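Local atomic coordinates of apical membrane antigen 1-like protein, soluble form (PDB entry 3ZLE), a protein that probably takes part in host cell invasion by Toxoplasma sporozoites, as a surface antigen of the parasite belonging to the apicomplexan AMA1 family. Residues 161-166 / 285-290; 267-272 / 294-299; 304-309 / 332-337. One frame throughout, in Å; residues are numbered along the deposited sequence.

Overall arrangement
Contacts 1 and 2 share the long loop between helix 253-262 and strand 303-308, which supplies 267-272, 285-290 and 294-299. Their segments alternate along the chain, in the order 161-166, 267-272, 285-290, 294-299, and their centres lie about 14 Å apart, with Leu166 packed on Ala270 and His289 beside Lys295. Segment 161-166 follows strand 156-159 of a five-stranded antiparallel sheet. Contact 3 comes later, in a four-stranded antiparallel sheet, about 25 Å from contact 2 and about 34 Å from contact 1 between centres. The loop leaves helix 253-262, which covers the sheet of contact 3, and reaches 161-166, consistent with the domain II loop of AMA1 relatives, which lies over domain I.

Contact 1 (161-166 / 285-290); sequences SVSAQL and FWPVHE
Trp286 and Phe285 meet the loop 161-166 through two hydrogen bonds that run in opposite directions. The indole NE1 of Trp286 donates to Ser161 O at 2.9 Å; the acceptor lies at the ring edge, in the indole plane, and the donor lies in the carbonyl plane. With an N-H...O angle of 132° this bond is bent. The return bond, from Ser163 N to Phe285 O at 3.0 Å, is much straighter at 167°. Ser163 OG finds its main partner in the hydroxyl of Tyr144; a weak additional approach to Phe285 O is not settled. Further along, Gln165 NE2 closes on Ser163 O at 3.0 Å, while its OE1 accepts from Lys55 NZ and Asp35 N, which occupies both ends of the amide. The exception is Ser161 OG: it is buried 3.9 Å from Phe285 CD2 and has no polar partner in the model.

Apolar contacts accompany these bonds. Val162 CG2 lies over one face of the Phe285 ring, offset toward its rim and 4.0 Å from the centroid, making a CH-pi contact. CG1 stands anti to the backbone N (chi1 -176°), an orientation that leaves CG2 for the ring. Pro287 CG rests near Ala164, while its CD approaches Ser163 OG to 3.5 Å. Tyr144 also stacks on the Trp286 indole and Tyr43 meets it edge-to-face. A tryptophan so inserted among aromatic residues is consistent with the domain II loop of AMA1 proteins, docked onto domain I by side chains and main chain together.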
ATOM      1  N   SER A 161       1.379  10.049 -15.600  1.00 25.47           N
ATOM      2  CA  SER A 161       2.312   9.655 -16.628  1.00 33.15           C
ATOM      3  C   SER A 161       3.740   9.437 -16.103  1.00 30.75           C
ATOM      4  O   SER A 161       4.552   8.807 -16.776  1.00 35.35           O
ATOM      5  CB  SER A 161       2.260  10.614 -17.800  1.00 30.35           C
ATOM      6  OG  SER A 161       2.854  11.833 -17.444  1.00 52.35           O
ATOM      7  N   VAL A 162       3.990   9.808 -14.851  1.00 23.33           N
ATOM      8  CA  VAL A 162       5.257   9.467 -14.219  1.00 23.03           C
ATOM      9  C   VAL A 162       5.076   8.299 -13.284  1.00 23.59           C
ATOM     10  O   VAL A 162       4.324   8.384 -12.332  1.00 30.15           O
ATOM     11  CB  VAL A 162       5.873  10.667 -13.462  1.00 21.76           C
ATOM     12  CG1 VAL A 162       7.236  10.322 -12.887  1.00 23.88           C
ATOM     13  CG2 VAL A 162       5.991  11.859 -14.393  1.00 22.96           C
ATOM     14  N   SER A 163       5.799   7.216 -13.538  1.00 26.73           N
ATOM     15  CA  SER A 163       5.577   5.947 -12.822  1.00 24.36           C
ATOM     16  C   SER A 163       6.696   5.666 -11.858  1.00 25.53           C
ATOM     17  O   SER A 163       6.609   4.710 -11.079  1.00 22.92           O
ATOM     18  CB  SER A 163       5.431   4.782 -13.780  1.00 26.34           C
ATOM     19  OG  SER A 163       6.494   4.738 -14.709  1.00 32.60           O
ATOM     20  N   ALA A 164       7.803   6.406 -12.021  1.00 22.70           N
ATOM     21  CA  ALA A 164       8.876   6.494 -11.024  1.00 22.41           C
ATOM     22  C   ALA A 164       8.338   6.860  -9.665  1.00 27.87           C
ATOM     23  O   ALA A 164       7.448   7.707  -9.537  1.00 31.43           O
ATOM     24  CB  ALA A 164       9.929   7.527 -11.460  1.00 18.93           C
ATOM     25  N   GLN A 165       8.810   6.166  -8.646  1.00 34.36           N
ATOM     26  CA  GLN A 165       8.348   6.435  -7.319  1.00 28.58           C
ATOM     27  C   GLN A 165       9.477   6.861  -6.402  1.00 29.37           C
ATOM     28  O   GLN A 165       9.239   7.514  -5.393  1.00 29.51           O
ATOM     29  CB  GLN A 165       7.635   5.215  -6.745  1.00 27.95           C
ATOM     30  CG  GLN A 165       6.338   4.932  -7.448  1.00 27.77           C
ATOM     31  CD  GLN A 165       6.052   3.468  -7.550  1.00 26.94           C
ATOM     32  OE1 GLN A 165       5.652   2.836  -6.577  1.00 29.18           O
ATOM     33  NE2 GLN A 165       6.200   2.924  -8.745  1.00 24.84           N
ATOM     34  N   LEU A 166      10.699   6.421  -6.704  1.00 26.96           N
ATOM     35  CA  LEU A 166      11.816   6.717  -5.809  1.00 29.27           C
ATOM     36  C   LEU A 166      13.051   7.193  -6.557  1.00 27.63           C
ATOM     37  O   LEU A 166      13.604   6.473  -7.389  1.00 31.46           O
ATOM     38  CB  LEU A 166      12.133   5.541  -4.859  1.00 24.68           C
ATOM     39  CG  LEU A 166      13.476   5.602  -4.114  1.00 31.86           C
ATOM     40  CD1 LEU A 166      13.401   6.692  -3.052  1.00 34.48           C
ATOM     41  CD2 LEU A 166      13.824   4.260  -3.458  1.00 28.32           C
ATOM     42  N   PHE A 285      10.141   9.512 -17.644  1.00 38.16           N
ATOM     43  CA  PHE A 285       9.002   9.304 -16.781  1.00 34.55           C
ATOM     44  C   PHE A 285       8.896   7.878 -16.282  1.00 32.38           C
ATOM     45  O   PHE A 285       8.190   7.627 -15.337  1.00 34.79           O
ATOM     46  CB  PHE A 285       7.706   9.724 -17.481  1.00 29.75           C
ATOM     47  CG  PHE A 285       7.605  11.209 -17.750  1.00 28.37           C
ATOM     48  CD1 PHE A 285       8.589  12.088 -17.299  1.00 28.65           C
ATOM     49  CD2 PHE A 285       6.567  11.714 -18.513  1.00 25.61           C
ATOM     50  CE1 PHE A 285       8.532  13.433 -17.608  1.00 29.20           C
ATOM     51  CE2 PHE A 285       6.474  13.072 -18.775  1.00 31.19           C
ATOM     52  CZ  PHE A 285       7.461  13.937 -18.323  1.00 30.55           C
ATOM     53  N   TRP A 286       9.491   6.924 -17.008  1.00 37.90           N
ATOM     54  CA  TRP A 286       9.355   5.511 -16.649  1.00 27.93           C
ATOM     55  C   TRP A 286      10.727   4.874 -16.416  1.00 33.17           C
ATOM     56  O   TRP A 286      11.616   5.014 -17.233  1.00 43.09           O
ATOM     57  CB  TRP A 286       8.565   4.715 -17.728  1.00 32.24           C
ATOM     58  CG  TRP A 286       7.289   5.393 -18.324  1.00 26.13           C
ATOM     59  CD1 TRP A 286       6.523   6.350 -17.744  1.00 31.10           C
ATOM     60  CD2 TRP A 286       6.637   5.063 -19.575  1.00 28.66           C
ATOM     61  NE1 TRP A 286       5.460   6.695 -18.574  1.00 25.70           N
ATOM     62  CE2 TRP A 286       5.551   5.966 -19.729  1.00 27.25           C
ATOM     63  CE3 TRP A 286       6.963   4.214 -20.642  1.00 29.12           C
ATOM     64  CZ2 TRP A 286       4.746   5.984 -20.866  1.00 30.37           C
ATOM     65  CZ3 TRP A 286       6.142   4.212 -21.780  1.00 31.39           C
ATOM     66  CH2 TRP A 286       5.031   5.091 -21.873  1.00 33.38           C
ATOM     67  N   PRO A 287      10.872   4.102 -15.328  1.00 32.12           N
ATOM     68  CA  PRO A 287      12.133   3.456 -15.010  1.00 38.05           C
ATOM     69  C   PRO A 287      12.474   2.410 -16.053  1.00 38.81           C
ATOM     70  O   PRO A 287      11.634   1.563 -16.370  1.00 40.77           O
ATOM     71  CB  PRO A 287      11.846   2.781 -13.658  1.00 32.39           C
ATOM     72  CG  PRO A 287      10.770   3.624 -13.056  1.00 31.43           C
ATOM     73  CD  PRO A 287       9.914   4.028 -14.210  1.00 28.07           C
ATOM     74  N   VAL A 288      13.702   2.435 -16.570  1.00 36.68           N
ATOM     75  CA  VAL A 288      14.050   1.421 -17.560  1.00 34.75           C
ATOM     76  C   VAL A 288      14.272   0.054 -16.925  1.00 36.30           C
ATOM     77  O   VAL A 288      14.756  -0.051 -15.789  1.00 34.81           O
ATOM     78  CB  VAL A 288      15.148   1.859 -18.611  1.00 37.96           C
ATOM     79  CG1 VAL A 288      15.668   3.267 -18.372  1.00 28.99           C
ATOM     80  CG2 VAL A 288      16.260   0.824 -18.759  1.00 30.63           C
ATOM     81  N   HIS A 289      13.734  -0.968 -17.572  1.00 37.90           N
ATOM     82  CA  HIS A 289      13.786  -2.317 -17.040  1.00 44.82           C
ATOM     83  C   HIS A 289      15.121  -2.978 -17.393  1.00 52.25           C
ATOM     84  O   HIS A 289      15.479  -3.090 -18.569  1.00 50.15           O
ATOM     85  CB  HIS A 289      12.631  -3.167 -17.570  1.00 43.24           C
ATOM     86  CG  HIS A 289      12.726  -4.611 -17.179  1.00 52.13           C
ATOM     87  ND1 HIS A 289      12.828  -5.020 -15.867  1.00 60.27           N
ATOM     88  CD2 HIS A 289      12.846  -5.732 -17.931  1.00 58.55           C
ATOM     89  CE1 HIS A 289      12.958  -6.334 -15.825  1.00 65.95           C
ATOM     90  NE2 HIS A 289      12.980  -6.789 -17.064  1.00 59.82           N
ATOM     91  N   GLU A 290      15.860  -3.382 -16.366  1.00 49.61           N
ATOM     92  CA  GLU A 290      17.136  -4.070 -16.552  1.00 60.05           C
ATOM     93  C   GLU A 290      17.033  -5.509 -16.082  1.00 59.18           C
ATOM     94  O   GLU A 290      16.281  -5.816 -15.165  1.00 52.26           O
ATOM     95  CB  GLU A 290      18.247  -3.350 -15.791  1.00 64.73           C
ATOM     96  CG  GLU A 290      18.786  -2.120 -16.514  1.00 87.74           C
ATOM     97  CD  GLU A 290      19.141  -0.993 -15.555  1.00102.91           C
ATOM     98  OE1 GLU A 290      19.387  -1.273 -14.357  1.00103.42           O
ATOM     99  OE2 GLU A 290      19.181   0.176 -16.004  1.00109.09           O
TER

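Contact 2 (267-272 / 294-299); sequences ASDAPT and PKSGGF
An ST turn at Ser296, gripped by the carboxylate of Asp269, lies at the centre of this contact between two parts of one long loop. A single oxygen does the gripping. Ser296 OG donates to Asp269 OD1 at 2.7 Å, nearly along the carboxylate C-O axis, and Ser296 N reaches the same OD1 at 2.9 Å from above the carboxylate plane, 38° out of it. Ser296 OG lies between its own backbone N and carbonyl carbon (chi1 63°), a position from which it also accepts from Gly298 N at 3.1 Å; this last bond defines the ST turn. The other oxygen, Asp269 OD2, is held by Leu36 N and Gly31 N, so the carboxylate ties the turn to the chain around residues 31-36.

The same residues form a type I' beta turn from Ser296 to Phe299, closed by Phe299 N to Ser296 O at 3.1 Å. Gly297 and Gly298 take the two positive-phi positions that this turn requires. In AMA1 relatives the corresponding long loop belongs to domain II and runs across domain I, consistent with the path seen here.

On one flank of the turn, Ala267 CB comes within 3.2 Å of Phe299 O. Asn302 joins the two segments there, accepting from Ala267 N and donating to Gly298 O. On the other flank, Pro294 CG touches Ala270 O at 3.5 Å and Pro271 CA at 3.8 Å. Arg44 NH1 bonds to Asp269 O and NH2, more weakly, to Pro294 O, while Lys295 NZ pairs with Asp39.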
ATOM      1  N   ALA A 267       8.175  -5.037   1.413  1.00 27.58           N
ATOM      2  CA  ALA A 267       8.211  -5.445  -0.004  1.00 22.91           C
ATOM      3  C   ALA A 267       8.390  -4.202  -0.866  1.00 29.04           C
ATOM      4  O   ALA A 267       7.606  -3.271  -0.780  1.00 29.74           O
ATOM      5  CB  ALA A 267       6.926  -6.171  -0.408  1.00 22.90           C
ATOM      6  N   SER A 268       9.435  -4.191  -1.686  1.00 27.59           N
ATOM      7  CA  SER A 268       9.729  -3.052  -2.503  1.00 28.18           C
ATOM      8  C   SER A 268      10.520  -3.496  -3.725  1.00 24.85           C
ATOM      9  O   SER A 268      11.334  -4.423  -3.645  1.00 28.83           O
ATOM     10  CB  SER A 268      10.516  -2.005  -1.699  1.00 22.82           C
ATOM     11  OG  SER A 268      10.638  -0.818  -2.439  1.00 28.49           O
ATOM     12  N   ASP A 269      10.246  -2.874  -4.856  1.00 24.12           N
ATOM     13  CA  ASP A 269      10.924  -3.223  -6.115  1.00 25.60           C
ATOM     14  C   ASP A 269      11.993  -2.204  -6.522  1.00 33.45           C
ATOM     15  O   ASP A 269      12.364  -2.126  -7.704  1.00 31.19           O
ATOM     16  CB  ASP A 269       9.914  -3.314  -7.232  1.00 21.07           C
ATOM     17  CG  ASP A 269       8.810  -4.289  -6.939  1.00 25.88           C
ATOM     18  OD1 ASP A 269       8.985  -5.185  -6.051  1.00 21.06           O
ATOM     19  OD2 ASP A 269       7.747  -4.144  -7.592  1.00 28.68           O
ATOM     20  N   ALA A 270      12.377  -1.326  -5.598  1.00 31.91           N
ATOM     21  CA  ALA A 270      13.450  -0.350  -5.904  1.00 33.20           C
ATOM     22  C   ALA A 270      14.749  -1.083  -6.076  1.00 32.95           C
ATOM     23  O   ALA A 270      14.994  -2.076  -5.383  1.00 31.24           O
ATOM     24  CB  ALA A 270      13.584   0.695  -4.807  1.00 25.43           C
ATOM     25  N   PRO A 271      15.582  -0.621  -7.029  1.00 34.80           N
ATOM     26  CA  PRO A 271      16.891  -1.236  -7.193  1.00 43.03           C
ATOM     27  C   PRO A 271      17.732  -0.998  -5.958  1.00 47.69           C
ATOM     28  O   PRO A 271      17.685   0.093  -5.354  1.00 42.00           O
ATOM     29  CB  PRO A 271      17.488  -0.518  -8.419  1.00 47.61           C
ATOM     30  CG  PRO A 271      16.523   0.586  -8.773  1.00 45.27           C
ATOM     31  CD  PRO A 271      15.207   0.214  -8.181  1.00 40.42           C
ATOM     32  N   THR A 272      18.389  -2.056  -5.511  1.00 60.22           N
ATOM     33  CA  THR A 272      19.118  -2.034  -4.253  1.00 78.74           C
ATOM     34  C   THR A 272      20.586  -1.723  -4.514  1.00 81.68           C
ATOM     35  O   THR A 272      21.385  -1.583  -3.594  1.00 83.30           O
ATOM     36  CB  THR A 272      18.989  -3.383  -3.530  1.00 80.77           C
ATOM     37  OG1 THR A 272      19.487  -3.258  -2.195  1.00 93.79           O
ATOM     38  CG2 THR A 272      19.748  -4.483  -4.277  1.00 86.57           C
ATOM     39  N   PRO A 294      14.859  -5.741  -9.482  1.00 27.52           N
ATOM     40  CA  PRO A 294      14.272  -6.589  -8.447  1.00 30.72           C
ATOM     41  C   PRO A 294      12.754  -6.642  -8.529  1.00 31.41           C
ATOM     42  O   PRO A 294      12.090  -5.633  -8.794  1.00 30.93           O
ATOM     43  CB  PRO A 294      14.703  -5.914  -7.123  1.00 28.45           C
ATOM     44  CG  PRO A 294      15.566  -4.749  -7.495  1.00 30.69           C
ATOM     45  CD  PRO A 294      15.334  -4.457  -8.957  1.00 31.57           C
ATOM     46  N   LYS A 295      12.207  -7.791  -8.203  1.00 32.45           N
ATOM     47  CA  LYS A 295      10.786  -7.903  -7.976  1.00 31.37           C
ATOM     48  C   LYS A 295      10.530  -8.619  -6.667  1.00 29.84           C
ATOM     49  O   LYS A 295      10.781  -9.800  -6.542  1.00 30.34           O
ATOM     50  CB  LYS A 295      10.127  -8.615  -9.141  1.00 33.87           C
ATOM     51  CG  LYS A 295      10.250  -7.858 -10.458  1.00 31.51           C
ATOM     52  CD  LYS A 295       9.740  -8.716 -11.605  1.00 41.95           C
ATOM     53  CE  LYS A 295       9.334  -7.873 -12.793  1.00 43.42           C
ATOM     54  NZ  LYS A 295      10.202  -8.138 -13.961  1.00 53.56           N
ATOM     55  N   SER A 296      10.129  -7.854  -5.652  1.00 29.21           N
ATOM     56  CA  SER A 296       9.741  -8.416  -4.361  1.00 26.94           C
ATOM     57  C   SER A 296       8.625  -9.459  -4.527  1.00 20.39           C
ATOM     58  O   SER A 296       8.533 -10.388  -3.758  1.00 28.63           O
ATOM     59  CB  SER A 296       9.258  -7.294  -3.452  1.00 27.65           C
ATOM     60  OG  SER A 296       8.088  -6.691  -4.009  1.00 34.06           O
ATOM     61  N   GLY A 297       7.798  -9.328  -5.537  1.00 22.59           N
ATOM     62  CA  GLY A 297       6.537 -10.173  -5.586  1.00 23.26           C
ATOM     63  C   GLY A 297       5.613  -9.926  -4.407  1.00 25.72           C
ATOM     64  O   GLY A 297       4.707 -10.719  -4.150  1.00 29.43           O
ATOM     65  N   GLY A 298       5.864  -8.824  -3.659  1.00 26.27           N
ATOM     66  CA  GLY A 298       5.127  -8.558  -2.430  1.00 26.81           C
ATOM     67  C   GLY A 298       5.531  -9.348  -1.195  1.00 29.80           C
ATOM     68  O   GLY A 298       4.912  -9.216  -0.137  1.00 34.70           O
ATOM     69  N   PHE A 299       6.631 -10.081  -1.279  1.00 26.50           N
ATOM     70  CA  PHE A 299       7.231 -10.638  -0.076  1.00 26.81           C
ATOM     71  C   PHE A 299       7.997  -9.557   0.705  1.00 32.93           C
ATOM     72  O   PHE A 299       8.723  -8.733   0.120  1.00 29.06           O
ATOM     73  CB  PHE A 299       8.143 -11.827  -0.436  1.00 27.70           C
ATOM     74  CG  PHE A 299       7.388 -13.046  -0.934  1.00 25.15           C
ATOM     75  CD1 PHE A 299       6.875 -13.993  -0.040  1.00 25.76           C
ATOM     76  CD2 PHE A 299       7.101 -13.204  -2.305  1.00 30.76           C
ATOM     77  CE1 PHE A 299       6.088 -15.089  -0.495  1.00 26.54           C
ATOM     78  CE2 PHE A 299       6.372 -14.330  -2.770  1.00 30.36           C
ATOM     79  CZ  PHE A 299       5.857 -15.270  -1.851  1.00 24.49           C
TER
HETATM   80  O   HOH W   1       7.486  -7.732  -7.492  1.00 47.37           O

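Contact 3 (304-309 / 332-337); sequences ANFYLE and GAVAYT
Strands 304-308 and 333-337 run antiparallel, their axes 4.9 Å apart at closest approach and their directions 166° apart. Ala304 with Tyr336 and Phe306 with Val334 are hydrogen-bonded pairs, and Asn305 with Ala335 is the non-hydrogen-bonded pair between them. The bonds are even in length, from Phe306 N to Val334 O at 2.8 Å to Tyr336 N to Ala304 O at 2.9 Å.

Ala304, Phe306, Val334 and Tyr336 project to the face covered by helix 253-262. There Phe306 CB comes to the edge of the Tyr336 ring, 4.0 Å from CE2 and near the ring plane. From the same strand as Tyr336, Val334 CG1 lies over a face of that ring, offset toward the rim. Phe306 has CG trans to the backbone N (chi1 174°), which turns the ring beside its own carbonyl carbon, its edge near Val334 N. Trp257 meets the Tyr336 ring with the planes inclined at about 50°.

Asn305 and Ala335 occupy the other face, toward strand 226-232. Asn305 OD1 passes 4.0 Å from Ala335 CB, but ND2 donates elsewhere in the same chain, to Phe228 O and Phe239 O. Nearby, Tyr307 CB meets Ala333 CB at 4.2 Å. Main-chain bonds thus set the register and side-chain packing adds to it; the pairing itself does not draw on side-chain polarity, which leaves the buried Asn305 amide to bind two carbonyls beyond this strand pair.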
ATOM      1  N   ALA A 304       2.329  -5.017  10.595  1.00 24.64           N
ATOM      2  CA  ALA A 304       2.736  -4.478  11.870  1.00 23.58           C
ATOM      3  C   ALA A 304       1.680  -4.731  12.935  1.00 26.18           C
ATOM      4  O   ALA A 304       0.497  -4.517  12.706  1.00 32.07           O
ATOM      5  CB  ALA A 304       3.027  -2.972  11.768  1.00 24.06           C
ATOM      6  N   ASN A 305       2.113  -5.223  14.099  1.00 25.41           N
ATOM      7  CA  ASN A 305       1.250  -5.297  15.258  1.00 21.83           C
ATOM      8  C   ASN A 305       1.507  -4.133  16.186  1.00 26.75           C
ATOM      9  O   ASN A 305       2.660  -3.903  16.611  1.00 27.07           O
ATOM     10  CB  ASN A 305       1.481  -6.609  15.988  1.00 22.67           C
ATOM     11  CG  ASN A 305       0.699  -7.735  15.383  1.00 25.65           C
ATOM     12  OD1 ASN A 305      -0.295  -7.503  14.666  1.00 27.85           O
ATOM     13  ND2 ASN A 305       1.104  -8.953  15.670  1.00 18.19           N
ATOM     14  N   PHE A 306       0.456  -3.383  16.502  1.00 29.03           N
ATOM     15  CA  PHE A 306       0.566  -2.290  17.471  1.00 31.08           C
ATOM     16  C   PHE A 306      -0.070  -2.664  18.820  1.00 34.87           C
ATOM     17  O   PHE A 306      -1.283  -2.883  18.911  1.00 27.49           O
ATOM     18  CB  PHE A 306      -0.090  -1.034  16.941  1.00 27.70           C
ATOM     19  CG  PHE A 306      -0.141   0.078  17.952  1.00 30.88           C
ATOM     20  CD1 PHE A 306       0.943   0.930  18.129  1.00 27.80           C
ATOM     21  CD2 PHE A 306      -1.217   0.194  18.810  1.00 28.22           C
ATOM     22  CE1 PHE A 306       0.870   1.978  19.016  1.00 30.06           C
ATOM     23  CE2 PHE A 306      -1.281   1.225  19.739  1.00 26.62           C
ATOM     24  CZ  PHE A 306      -0.254   2.135  19.822  1.00 30.77           C
ATOM     25  N   TYR A 307       0.748  -2.782  19.870  1.00 39.23           N
ATOM     26  CA  TYR A 307       0.184  -3.170  21.169  1.00 34.92           C
ATOM     27  C   TYR A 307       0.898  -2.586  22.360  1.00 31.04           C
ATOM     28  O   TYR A 307       1.972  -1.998  22.241  1.00 33.69           O
ATOM     29  CB  TYR A 307       0.102  -4.693  21.287  1.00 33.38           C
ATOM     30  CG  TYR A 307       1.449  -5.365  21.234  1.00 36.38           C
ATOM     31  CD1 TYR A 307       2.118  -5.516  20.037  1.00 36.73           C
ATOM     32  CD2 TYR A 307       2.102  -5.745  22.405  1.00 39.22           C
ATOM     33  CE1 TYR A 307       3.363  -6.120  19.990  1.00 38.50           C
ATOM     34  CE2 TYR A 307       3.329  -6.359  22.373  1.00 39.56           C
ATOM     35  CZ  TYR A 307       3.956  -6.546  21.162  1.00 44.22           C
ATOM     36  OH  TYR A 307       5.190  -7.144  21.143  1.00 37.58           O
ATOM     37  N   LEU A 308       0.225  -2.646  23.495  1.00 40.11           N
ATOM     38  CA  LEU A 308       0.765  -2.216  24.754  1.00 45.50           C
ATOM     39  C   LEU A 308       1.438  -3.427  25.378  1.00 45.99           C
ATOM     40  O   LEU A 308       0.779  -4.423  25.631  1.00 44.99           O
ATOM     41  CB  LEU A 308      -0.386  -1.732  25.644  1.00 51.18           C
ATOM     42  CG  LEU A 308      -0.114  -1.432  27.130  1.00 55.27           C
ATOM     43  CD1 LEU A 308       1.036  -0.455  27.283  1.00 48.76           C
ATOM     44  CD2 LEU A 308      -1.369  -0.871  27.779  1.00 48.89           C
ATOM     45  N   GLU A 309       2.772  -3.396  25.465  1.00 51.65           N
ATOM     46  CA  GLU A 309       3.522  -4.449  26.160  1.00 49.74           C
ATOM     47  C   GLU A 309       3.184  -4.477  27.644  1.00 62.85           C
ATOM     48  O   GLU A 309       3.464  -3.518  28.370  1.00 61.78           O
ATOM     49  CB  GLU A 309       5.015  -4.252  25.976  1.00 60.06           C
ATOM     50  CG  GLU A 309       5.821  -5.511  26.198  1.00 67.06           C
ATOM     51  CD  GLU A 309       6.944  -5.660  25.194  1.00 76.22           C
ATOM     52  OE1 GLU A 309       7.891  -4.847  25.243  1.00 66.17           O
ATOM     53  OE2 GLU A 309       6.864  -6.578  24.340  1.00 68.51           O
ATOM     54  N   GLY A 332      -7.837  -2.923  22.556  1.00 29.29           N
ATOM     55  CA  GLY A 332      -6.846  -1.863  22.446  1.00 24.81           C
ATOM     56  C   GLY A 332      -5.699  -2.054  21.475  1.00 25.68           C
ATOM     57  O   GLY A 332      -5.071  -1.095  21.144  1.00 26.61           O
ATOM     58  N   ALA A 333      -5.432  -3.286  20.998  1.00 24.35           N
ATOM     59  CA  ALA A 333      -4.358  -3.488  19.973  1.00 29.86           C
ATOM     60  C   ALA A 333      -4.843  -3.128  18.552  1.00 26.22           C
ATOM     61  O   ALA A 333      -6.044  -3.143  18.291  1.00 24.83           O
ATOM     62  CB  ALA A 333      -3.872  -4.944  19.987  1.00 31.08           C
ATOM     63  N   VAL A 334      -3.918  -2.842  17.634  1.00 24.63           N
ATOM     64  CA  VAL A 334      -4.301  -2.618  16.199  1.00 25.89           C
ATOM     65  C   VAL A 334      -3.379  -3.367  15.224  1.00 34.88           C
ATOM     66  O   VAL A 334      -2.163  -3.468  15.439  1.00 29.86           O
ATOM     67  CB  VAL A 334      -4.351  -1.125  15.838  1.00 29.74           C
ATOM     68  CG1 VAL A 334      -4.955  -0.927  14.424  1.00 27.88           C
ATOM     69  CG2 VAL A 334      -5.195  -0.351  16.861  1.00 28.31           C
ATOM     70  N   ALA A 335      -3.959  -3.954  14.177  1.00 36.91           N
ATOM     71  CA  ALA A 335      -3.139  -4.631  13.173  1.00 27.36           C
ATOM     72  C   ALA A 335      -3.130  -3.875  11.873  1.00 29.30           C
ATOM     73  O   ALA A 335      -4.190  -3.634  11.268  1.00 29.20           O
ATOM     74  CB  ALA A 335      -3.575  -6.053  12.971  1.00 23.13           C
ATOM     75  N   TYR A 336      -1.936  -3.475  11.454  1.00 22.31           N
ATOM     76  CA  TYR A 336      -1.776  -2.588  10.312  1.00 24.12           C
ATOM     77  C   TYR A 336      -1.064  -3.328   9.145  1.00 22.99           C
ATOM     78  O   TYR A 336      -0.228  -4.235   9.375  1.00 20.14           O
ATOM     79  CB  TYR A 336      -0.885  -1.411  10.752  1.00 28.92           C
ATOM     80  CG  TYR A 336      -1.579  -0.413  11.641  1.00 28.02           C
ATOM     81  CD1 TYR A 336      -2.620   0.373  11.141  1.00 27.54           C
ATOM     82  CD2 TYR A 336      -1.188  -0.230  12.974  1.00 21.97           C
ATOM     83  CE1 TYR A 336      -3.200   1.345  11.876  1.00 22.02           C
ATOM     84  CE2 TYR A 336      -1.790   0.761  13.766  1.00 26.81           C
ATOM     85  CZ  TYR A 336      -2.790   1.550  13.195  1.00 30.78           C
ATOM     86  OH  TYR A 336      -3.452   2.494  13.935  1.00 23.02           O
ATOM     87  N   THR A 337      -1.223  -2.841   7.929  1.00 19.11           N
ATOM     88  CA  THR A 337      -0.256  -3.257   6.871  1.00 19.09           C
ATOM     89  C   THR A 337       0.328  -2.105   6.126  1.00 20.95           C
ATOM     90  O   THR A 337      -0.234  -0.995   6.088  1.00 25.88           O
ATOM     91  CB  THR A 337      -0.850  -4.221   5.859  1.00 21.39           C
ATOM     92  OG1 THR A 337      -1.705  -3.509   4.980  1.00 23.29           O
ATOM     93  CG2 THR A 337      -1.612  -5.354   6.528  1.00 20.97           C
TER